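Local atomic coordinates of hydrolase, haloacid dehalogenase-like family (Pseudomonas syringae pv. tomato, PDB entry 3S6J), a protein that probably acts as a metal-dependent sugar phosphatase of the haloacid dehalogenase (HAD) superfamily, and binds calcium. Residues Asp12-Ser20 / Ala121-Lys129; Ala185-Gly193 / Gly204-Leu215. One frame throughout, in Å; residues are numbered along the deposited sequence.

This chain is the HAD hydrolase part of a longer protein. Contact 1 packs the calcium-binding loop 12-20 against helix 118-127. Contact 2 pairs the last two strands of the parallel sheet and brings in the start of helix 212-217. Their centres lie about 16 Å apart, and the two touch at the loop. G15 O and S192 OG are 2.8 Å apart, probably a hydrogen bond, and T16 O lies 3.5 Å from L190 CD2. The calcium ion takes the carboxylate of D12 and the backbone oxygen of D14 from contact 1, and D172 from outside both contacts. The side chain of L190 comes within about 5 Å of that of D172, so contact 2 lies close to the metal site.

Contact 1 (Asp12-Ser20 / Ala121-Lys129); sequences DLDGTLTDS and ATINLKALK. With CA (calcium ion), chain M.
The carbonyl oxygen of L13 is gripped by three backbone N-H groups, those of T16, T18 and L17, with L17 N at 2.9 Å. These bonds curl loop 12-20 into a compact turn. L13, L17 and T18 direct their side chains from it toward segment 121-129. L13 extends with CG opposite its own N (chi1 -177°), which carries CD2 to N124 and CD1 to L128. CD2 lies 3.9 Å from N124 CB. CD1 meets L128 CD1 at 3.9 Å as the two leucines run alongside one another, pointing opposite ways. L128 CD1 also rests on L17 CB. T18 crosses N124 at about a right angle. Its OG1 lies 3.5 Å from N124 CB, while its CG2 turns to L128 CG at 3.8 Å. T18 OG1 donates to S20 OG. The amide of N124 finds its polar partner elsewhere, through ND2 to Y83 OH. On the metal side, D12 OD2 binds calcium at 2.5 Å and D14 O at 2.4 Å, with three waters and D172. T16 OG1 donates to the anti lone pair of D12 OD2 at 2.7 Å, and K147 forms a salt bridge with D12 OD1. D12, D14 and T16 match the DxDxT signature of HAD enzymes. Packing holds the contact without a hydrogen bond between the segments, while the other side of the loop supplies D12 OD2 and D14 O to calcium.

Contact 2 (Ala185-Gly193 / Gly204-Leu215); sequences ATGVGLLSG and GALRVYEDPLDL
L190 sits at the apolar centre, where its two methyls reach separate parts of segment 204-215. CD1 lies 4.1 Å from L215 CD2, and CD2 packs on the ring of P212. Both meetings are at about a right angle. V188 lies on the same face of the sheet. Its CG1, turned away from the backbone N (chi1 164°), comes 3.7 Å from Y209 CD2, at the edge of the ring and near its plane. Next along the chain from L190, L191 CD2 meets V208 CG1 at 3.6 Å. The backbones pair as parallel strands. L206 N gives a nearly straight bond to G187 O, 2.8 Å at 177°. G189 reaches both sides of V208: its N donates to R207 O at 3.0 Å, and its O accepts from Y209 N at 2.8 Å. L191 N closes the ladder on Y209 O at 2.9 Å. At the polar edge, D211 is the N-cap of helix 212-217. Its OD1 accepts from D214 N at 3.0 Å, while D214 OD2 takes the N-H of E210. E210 and D211 also form salt bridges with R43 of the second subunit. Strand 186-190 runs between strands 167-171 and 207-209, the latter outermost within this chain. Helix 197-202 links the two strands as a beta-alpha-beta crossover and covers A205 and V208. I222 of helix 219-222 packs on V188 and L215.

Contact 1 (Asp12-Ser20 / Ala121-Lys129)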
loop_
_atom_site.group_PDB
_atom_site.type_symbol
_atom_site.label_atom_id
_atom_site.label_comp_id
_atom_site.label_asym_id
_atom_site.label_seq_id
_atom_site.Cartn_x
_atom_site.Cartn_y
_atom_site.Cartn_z
ATOM N N ASP E 12 -11.706 -7.936 -11.570
ATOM C CA ASP E 12 -11.686 -7.934 -10.120
ATOM C C ASP E 12 -12.464 -6.683 -9.660
ATOM O O ASP E 12 -12.768 -5.808 -10.480
ATOM C CB ASP E 12 -10.250 -7.914 -9.613
ATOM C CG ASP E 12 -10.172 -7.630 -8.136
ATOM O OD1 ASP E 12 -10.605 -8.486 -7.347
ATOM O OD2 ASP E 12 -9.683 -6.543 -7.772
ATOM N N LEU E 13 -12.799 -6.588 -8.372
ATOM C CA LEU E 13 -13.632 -5.469 -7.913
ATOM C C LEU E 13 -12.888 -4.495 -7.001
ATOM O O LEU E 13 -12.526 -3.387 -7.401
ATOM C CB LEU E 13 -14.891 -6.004 -7.229
ATOM C CG LEU E 13 -15.952 -5.010 -6.735
ATOM C CD1 LEU E 13 -16.341 -3.981 -7.816
ATOM C CD2 LEU E 13 -17.184 -5.783 -6.240
ATOM N N ASP E 14 -12.672 -4.929 -5.771
ATOM C CA ASP E 14 -11.967 -4.168 -4.755
ATOM C C ASP E 14 -10.529 -3.837 -5.216
ATOM O O ASP E 14 -9.694 -4.723 -5.316
ATOM C CB ASP E 14 -12.024 -5.015 -3.471
ATOM C CG ASP E 14 -10.999 -4.624 -2.433
ATOM O OD1 ASP E 14 -10.273 -5.532 -1.973
ATOM O OD2 ASP E 14 -10.931 -3.441 -2.042
ATOM N N GLY E 15 -10.260 -2.570 -5.538
ATOM C CA GLY E 15 -8.924 -2.136 -5.922
ATOM C C GLY E 15 -8.770 -2.001 -7.420
ATOM O O GLY E 15 -7.769 -1.479 -7.918
ATOM N N THR E 16 -9.784 -2.452 -8.145
ATOM C CA THR E 16 -9.705 -2.550 -9.591
ATOM C C THR E 16 -10.772 -1.645 -10.207
ATOM O O THR E 16 -10.466 -0.830 -11.088
ATOM C CB THR E 16 -9.873 -4.018 -10.056
ATOM O OG1 THR E 16 -8.757 -4.812 -9.599
ATOM C CG2 THR E 16 -10.003 -4.111 -11.580
ATOM N N LEU E 17 -12.015 -1.779 -9.735
ATOM C CA LEU E 17 -13.090 -0.868 -10.139
ATOM C C LEU E 17 -13.477 0.137 -9.028
ATOM O O LEU E 17 -13.889 1.255 -9.317
ATOM C CB LEU E 17 -14.321 -1.638 -10.638
ATOM C CG LEU E 17 -14.103 -2.566 -11.831
ATOM C CD1 LEU E 17 -15.279 -3.544 -12.034
ATOM C CD2 LEU E 17 -13.811 -1.778 -13.103
ATOM N N THR E 18 -13.335 -0.267 -7.767
ATOM C CA THR E 18 -13.583 0.633 -6.652
ATOM C C THR E 18 -12.329 0.825 -5.818
ATOM O O THR E 18 -11.556 -0.124 -5.603
ATOM C CB THR E 18 -14.692 0.102 -5.702
ATOM O OG1 THR E 18 -14.415 -1.258 -5.351
ATOM C CG2 THR E 18 -16.053 0.196 -6.357
ATOM N N ASP E 19 -12.156 2.042 -5.306
ATOM C CA ASP E 19 -11.007 2.366 -4.462
ATOM C C ASP E 19 -11.229 1.881 -3.025
ATOM O O ASP E 19 -11.502 2.678 -2.117
ATOM C CB ASP E 19 -10.735 3.864 -4.501
ATOM C CG ASP E 19 -9.401 4.229 -3.906
ATOM O OD1 ASP E 19 -8.683 3.311 -3.447
ATOM O OD2 ASP E 19 -9.076 5.444 -3.902
ATOM N N SER E 20 -11.102 0.574 -2.820
ATOM C CA SER E 20 -11.489 -0.019 -1.544
ATOM C C SER E 20 -10.456 -0.920 -0.855
ATOM O O SER E 20 -10.702 -1.392 0.250
ATOM C CB SER E 20 -12.812 -0.775 -1.689
ATOM O OG SER E 20 -12.774 -1.667 -2.776
ATOM N N ALA E 121 -18.905 -7.452 -1.435
ATOM C CA ALA E 121 -19.204 -7.203 -2.840
ATOM C C ALA E 121 -20.404 -6.279 -3.050
ATOM O O ALA E 121 -20.425 -5.488 -3.991
ATOM C CB ALA E 121 -19.392 -8.516 -3.590
ATOM N N THR E 122 -21.408 -6.375 -2.182
ATOM C CA THR E 122 -22.577 -5.493 -2.292
ATOM C C THR E 122 -22.209 -4.046 -1.988
ATOM O O THR E 122 -22.691 -3.119 -2.639
ATOM C CB THR E 122 -23.729 -5.931 -1.361
ATOM O OG1 THR E 122 -24.137 -7.267 -1.693
ATOM C CG2 THR E 122 -24.906 -4.994 -1.531
ATOM N N ILE E 123 -21.342 -3.858 -1.000
ATOM C CA ILE E 123 -20.867 -2.532 -0.631
ATOM C C ILE E 123 -20.113 -1.840 -1.777
ATOM O O ILE E 123 -20.401 -0.688 -2.118
ATOM C CB ILE E 123 -19.990 -2.587 0.640
ATOM C CG1 ILE E 123 -20.870 -2.851 1.871
ATOM C CG2 ILE E 123 -19.169 -1.309 0.792
ATOM C CD1 ILE E 123 -20.145 -3.471 3.053
ATOM N N ASN E 124 -19.150 -2.528 -2.380
ATOM C CA ASN E 124 -18.352 -1.875 -3.411
ATOM C C ASN E 124 -19.192 -1.526 -4.635
ATOM O O ASN E 124 -18.987 -0.495 -5.261
ATOM C CB ASN E 124 -17.159 -2.738 -3.804
ATOM C CG ASN E 124 -16.295 -3.107 -2.618
ATOM O OD1 ASN E 124 -15.903 -4.267 -2.448
ATOM N ND2 ASN E 124 -15.987 -2.125 -1.794
ATOM N N LEU E 125 -20.142 -2.397 -4.963
ATOM C CA LEU E 125 -21.007 -2.217 -6.122
ATOM C C LEU E 125 -21.840 -0.937 -6.039
ATOM O O LEU E 125 -22.117 -0.307 -7.054
ATOM C CB LEU E 125 -21.936 -3.419 -6.274
ATOM C CG LEU E 125 -21.336 -4.777 -6.631
ATOM C CD1 LEU E 125 -22.379 -5.855 -6.458
ATOM C CD2 LEU E 125 -20.820 -4.783 -8.044
ATOM N N LYS E 126 -22.251 -0.568 -4.829
ATOM C CA LYS E 126 -22.946 0.700 -4.613
ATOM C C LYS E 126 -22.134 1.870 -5.179
ATOM O O LYS E 126 -22.682 2.764 -5.823
ATOM C CB LYS E 126 -23.204 0.934 -3.121
ATOM C CG LYS E 126 -23.759 -0.271 -2.368
ATOM C CD LYS E 126 -25.263 -0.404 -2.546
ATOM C CE LYS E 126 -25.855 -1.425 -1.576
ATOM N NZ LYS E 126 -27.346 -1.334 -1.499
ATOM N N ALA E 127 -20.826 1.866 -4.933
ATOM C CA ALA E 127 -19.979 2.958 -5.389
ATOM C C ALA E 127 -19.989 3.070 -6.905
ATOM O O ALA E 127 -19.674 4.110 -7.452
ATOM C CB ALA E 127 -18.557 2.779 -4.883
ATOM N N LEU E 128 -20.327 1.982 -7.583
ATOM C CA LEU E 128 -20.432 1.999 -9.033
ATOM C C LEU E 128 -21.891 2.098 -9.416
ATOM O O LEU E 128 -22.250 1.852 -10.560
ATOM C CB LEU E 128 -19.863 0.713 -9.631
ATOM C CG LEU E 128 -18.428 0.310 -9.287
ATOM C CD1 LEU E 128 -18.195 -1.146 -9.671
ATOM C CD2 LEU E 128 -17.436 1.224 -9.977
ATOM N N LYS E 129 -22.730 2.454 -8.448
ATOM C CA LYS E 129 -24.182 2.454 -8.623
ATOM C C LYS E 129 -24.628 1.256 -9.459
ATOM O O LYS E 129 -25.303 1.418 -10.478
ATOM C CB LYS E 129 -24.656 3.760 -9.261
ATOM C CG LYS E 129 -23.879 4.994 -8.809
ATOM C CD LYS E 129 -22.572 5.130 -9.597
ATOM C CE LYS E 129 -21.636 6.177 -8.997
ATOM N NZ LYS E 129 -20.224 5.978 -9.442
HETATM CA CA CA M . -8.432 -6.759 -5.592
HETATM O O HOH W 1 -7.564 -8.984 -6.006
HETATM O O HOH W 2 -9.444 -7.785 -3.489
HETATM O O HOH W 3 -6.467 -6.221 -3.866
#

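Contact 2 (Ala185-Gly193 / Gly204-Leu215)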
loop_
_atom_site.group_PDB
_atom_site.type_symbol
_atom_site.label_atom_id
_atom_site.label_comp_id
_atom_site.label_asym_id
_atom_site.label_seq_id
_atom_site.Cartn_x
_atom_site.Cartn_y
_atom_site.Cartn_z
ATOM N N ALA E 185 -5.375 -17.675 -18.800
ATOM C CA ALA E 185 -6.011 -16.486 -19.365
ATOM C C ALA E 185 -4.962 -15.377 -19.515
ATOM O O ALA E 185 -3.820 -15.510 -19.077
ATOM C CB ALA E 185 -7.166 -16.019 -18.485
ATOM N N THR E 186 -5.342 -14.275 -20.130
ATOM C CA THR E 186 -4.409 -13.170 -20.270
ATOM C C THR E 186 -4.668 -12.196 -19.152
ATOM O O THR E 186 -5.785 -11.732 -18.986
ATOM C CB THR E 186 -4.582 -12.468 -21.605
ATOM O OG1 THR E 186 -4.432 -13.430 -22.651
ATOM C CG2 THR E 186 -3.551 -11.342 -21.760
ATOM N N GLY E 187 -3.631 -11.912 -18.374
ATOM C CA GLY E 187 -3.764 -11.071 -17.204
ATOM C C GLY E 187 -3.233 -9.678 -17.444
ATOM O O GLY E 187 -2.172 -9.485 -18.052
ATOM N N VAL E 188 -3.989 -8.701 -16.968
ATOM C CA VAL E 188 -3.635 -7.290 -17.075
ATOM C C VAL E 188 -3.782 -6.676 -15.687
ATOM O O VAL E 188 -4.814 -6.867 -15.023
ATOM C CB VAL E 188 -4.545 -6.564 -18.080
ATOM C CG1 VAL E 188 -4.444 -5.056 -17.915
ATOM C CG2 VAL E 188 -4.180 -6.976 -19.503
ATOM N N GLY E 189 -2.747 -5.964 -15.240
ATOM C CA GLY E 189 -2.712 -5.470 -13.876
ATOM C C GLY E 189 -2.908 -3.969 -13.768
ATOM O O GLY E 189 -2.469 -3.224 -14.655
ATOM N N LEU E 190 -3.558 -3.542 -12.685
ATOM C CA LEU E 190 -3.795 -2.126 -12.379
ATOM C C LEU E 190 -3.062 -1.732 -11.102
ATOM O O LEU E 190 -3.028 -2.503 -10.124
ATOM C CB LEU E 190 -5.288 -1.859 -12.188
ATOM C CG LEU E 190 -6.175 -1.521 -13.394
ATOM C CD1 LEU E 190 -5.827 -2.339 -14.598
ATOM C CD2 LEU E 190 -7.687 -1.607 -13.070
ATOM N N LEU E 191 -2.500 -0.526 -11.097
ATOM C CA LEU E 191 -1.781 -0.008 -9.940
ATOM C C LEU E 191 -2.709 0.504 -8.829
ATOM O O LEU E 191 -2.242 0.871 -7.741
ATOM C CB LEU E 191 -0.824 1.114 -10.366
ATOM C CG LEU E 191 0.191 0.785 -11.473
ATOM C CD1 LEU E 191 1.050 2.016 -11.779
ATOM C CD2 LEU E 191 1.074 -0.404 -11.058
ATOM N N SER E 192 -4.015 0.513 -9.093
ATOM C CA SER E 192 -4.971 1.183 -8.206
ATOM C C SER E 192 -5.232 0.452 -6.871
ATOM O O SER E 192 -5.876 1.006 -5.962
ATOM C CB SER E 192 -6.281 1.499 -8.944
ATOM O OG SER E 192 -6.724 0.405 -9.727
ATOM N N GLY E 193 -4.719 -0.771 -6.755
ATOM C CA GLY E 193 -4.798 -1.528 -5.511
ATOM C C GLY E 193 -3.527 -1.425 -4.682
ATOM O O GLY E 193 -3.349 -2.126 -3.684
ATOM N N GLY E 204 2.590 -12.396 -13.396
ATOM C CA GLY E 204 2.128 -12.757 -14.722
ATOM C C GLY E 204 1.403 -11.715 -15.555
ATOM O O GLY E 204 0.923 -12.036 -16.626
ATOM N N ALA E 205 1.315 -10.477 -15.091
ATOM C CA ALA E 205 0.653 -9.443 -15.887
ATOM C C ALA E 205 1.352 -9.231 -17.239
ATOM O O ALA E 205 2.581 -9.147 -17.299
ATOM C CB ALA E 205 0.552 -8.147 -15.107
ATOM N N LEU E 206 0.565 -9.195 -18.316
ATOM C CA LEU E 206 1.094 -8.962 -19.659
ATOM C C LEU E 206 1.279 -7.470 -19.922
ATOM O O LEU E 206 2.227 -7.074 -20.601
ATOM C CB LEU E 206 0.195 -9.580 -20.736
ATOM C CG LEU E 206 0.670 -9.400 -22.195
ATOM C CD1 LEU E 206 2.031 -10.087 -22.449
ATOM C CD2 LEU E 206 -0.356 -9.936 -23.166
ATOM N N ARG E 207 0.354 -6.660 -19.391
ATOM C CA ARG E 207 0.446 -5.203 -19.407
ATOM C C ARG E 207 0.035 -4.722 -18.032
ATOM O O ARG E 207 -0.721 -5.393 -17.328
ATOM C CB ARG E 207 -0.536 -4.596 -20.416
ATOM C CG ARG E 207 -0.251 -4.904 -21.880
ATOM C CD ARG E 207 0.897 -4.073 -22.390
ATOM N NE ARG E 207 2.168 -4.654 -21.995
ATOM C CZ ARG E 207 3.355 -4.137 -22.294
ATOM N NH1 ARG E 207 3.447 -3.009 -23.011
ATOM N NH2 ARG E 207 4.456 -4.757 -21.883
ATOM N N VAL E 208 0.512 -3.553 -17.649
ATOM C CA VAL E 208 0.074 -2.941 -16.420
ATOM C C VAL E 208 -0.337 -1.475 -16.669
ATOM O O VAL E 208 0.393 -0.726 -17.299
ATOM C CB VAL E 208 1.180 -3.004 -15.359
ATOM C CG1 VAL E 208 0.876 -2.034 -14.209
ATOM C CG2 VAL E 208 1.379 -4.445 -14.878
ATOM N N TYR E 209 -1.515 -1.093 -16.177
ATOM C CA TYR E 209 -2.010 0.270 -16.308
ATOM C C TYR E 209 -2.272 0.883 -14.942
ATOM O O TYR E 209 -2.402 0.164 -13.929
ATOM C CB TYR E 209 -3.284 0.269 -17.150
ATOM C CG TYR E 209 -3.034 -0.336 -18.509
ATOM C CD1 TYR E 209 -2.273 0.344 -19.471
ATOM C CD2 TYR E 209 -3.525 -1.583 -18.825
ATOM C CE1 TYR E 209 -2.022 -0.202 -20.707
ATOM C CE2 TYR E 209 -3.271 -2.145 -20.065
ATOM C CZ TYR E 209 -2.521 -1.445 -20.994
ATOM O OH TYR E 209 -2.278 -2.019 -22.206
ATOM N N GLU E 210 -2.370 2.206 -14.896
ATOM C CA GLU E 210 -2.615 2.879 -13.626
ATOM C C GLU E 210 -3.934 2.492 -12.995
ATOM O O GLU E 210 -3.992 2.111 -11.818
ATOM C CB GLU E 210 -2.558 4.382 -13.793
ATOM C CG GLU E 210 -1.174 4.850 -14.148
ATOM C CD GLU E 210 -1.084 6.349 -14.238
ATOM O OE1 GLU E 210 -2.128 6.997 -14.470
ATOM O OE2 GLU E 210 0.034 6.882 -14.073
ATOM N N ASP E 211 -4.989 2.600 -13.792
ATOM C CA ASP E 211 -6.343 2.504 -13.294
ATOM C C ASP E 211 -7.274 2.234 -14.495
ATOM O O ASP E 211 -6.799 2.069 -15.613
ATOM C CB ASP E 211 -6.706 3.766 -12.478
ATOM C CG ASP E 211 -6.492 5.072 -13.266
ATOM O OD1 ASP E 211 -6.533 5.022 -14.515
ATOM O OD2 ASP E 211 -6.275 6.143 -12.648
ATOM N N PRO E 212 -8.594 2.120 -14.257
ATOM C CA PRO E 212 -9.465 1.750 -15.382
ATOM C C PRO E 212 -9.403 2.753 -16.530
ATOM O O PRO E 212 -9.493 2.340 -17.682
ATOM C CB PRO E 212 -10.863 1.716 -14.756
ATOM C CG PRO E 212 -10.599 1.437 -13.283
ATOM C CD PRO E 212 -9.306 2.126 -12.964
ATOM N N LEU E 213 -9.220 4.036 -16.222
ATOM C CA LEU E 213 -9.159 5.060 -17.258
ATOM C C LEU E 213 -7.929 4.826 -18.107
ATOM O O LEU E 213 -7.983 4.911 -19.342
ATOM C CB LEU E 213 -9.131 6.473 -16.661
ATOM C CG LEU E 213 -9.106 7.683 -17.618
ATOM C CD1 LEU E 213 -10.366 7.762 -18.471
ATOM C CD2 LEU E 213 -8.940 9.002 -16.851
ATOM N N ASP E 214 -6.814 4.531 -17.448
ATOM C CA ASP E 214 -5.571 4.328 -18.174
ATOM C C ASP E 214 -5.731 3.117 -19.073
ATOM O O ASP E 214 -5.330 3.128 -20.237
ATOM C CB ASP E 214 -4.388 4.146 -17.225
ATOM C CG ASP E 214 -3.060 4.207 -17.951
ATOM O OD1 ASP E 214 -3.055 4.741 -19.095
ATOM O OD2 ASP E 214 -2.038 3.723 -17.390
ATOM N N LEU E 215 -6.346 2.074 -18.525
ATOM C CA LEU E 215 -6.597 0.859 -19.288
ATOM C C LEU E 215 -7.532 1.150 -20.465
ATOM O O LEU E 215 -7.303 0.696 -21.588
ATOM C CB LEU E 215 -7.197 -0.206 -18.372
ATOM C CG LEU E 215 -7.857 -1.429 -19.001
ATOM C CD1 LEU E 215 -6.929 -2.138 -19.949
ATOM C CD2 LEU E 215 -8.279 -2.359 -17.899
HETATM O O HOH W 4 -1.113 -13.074 -18.528
#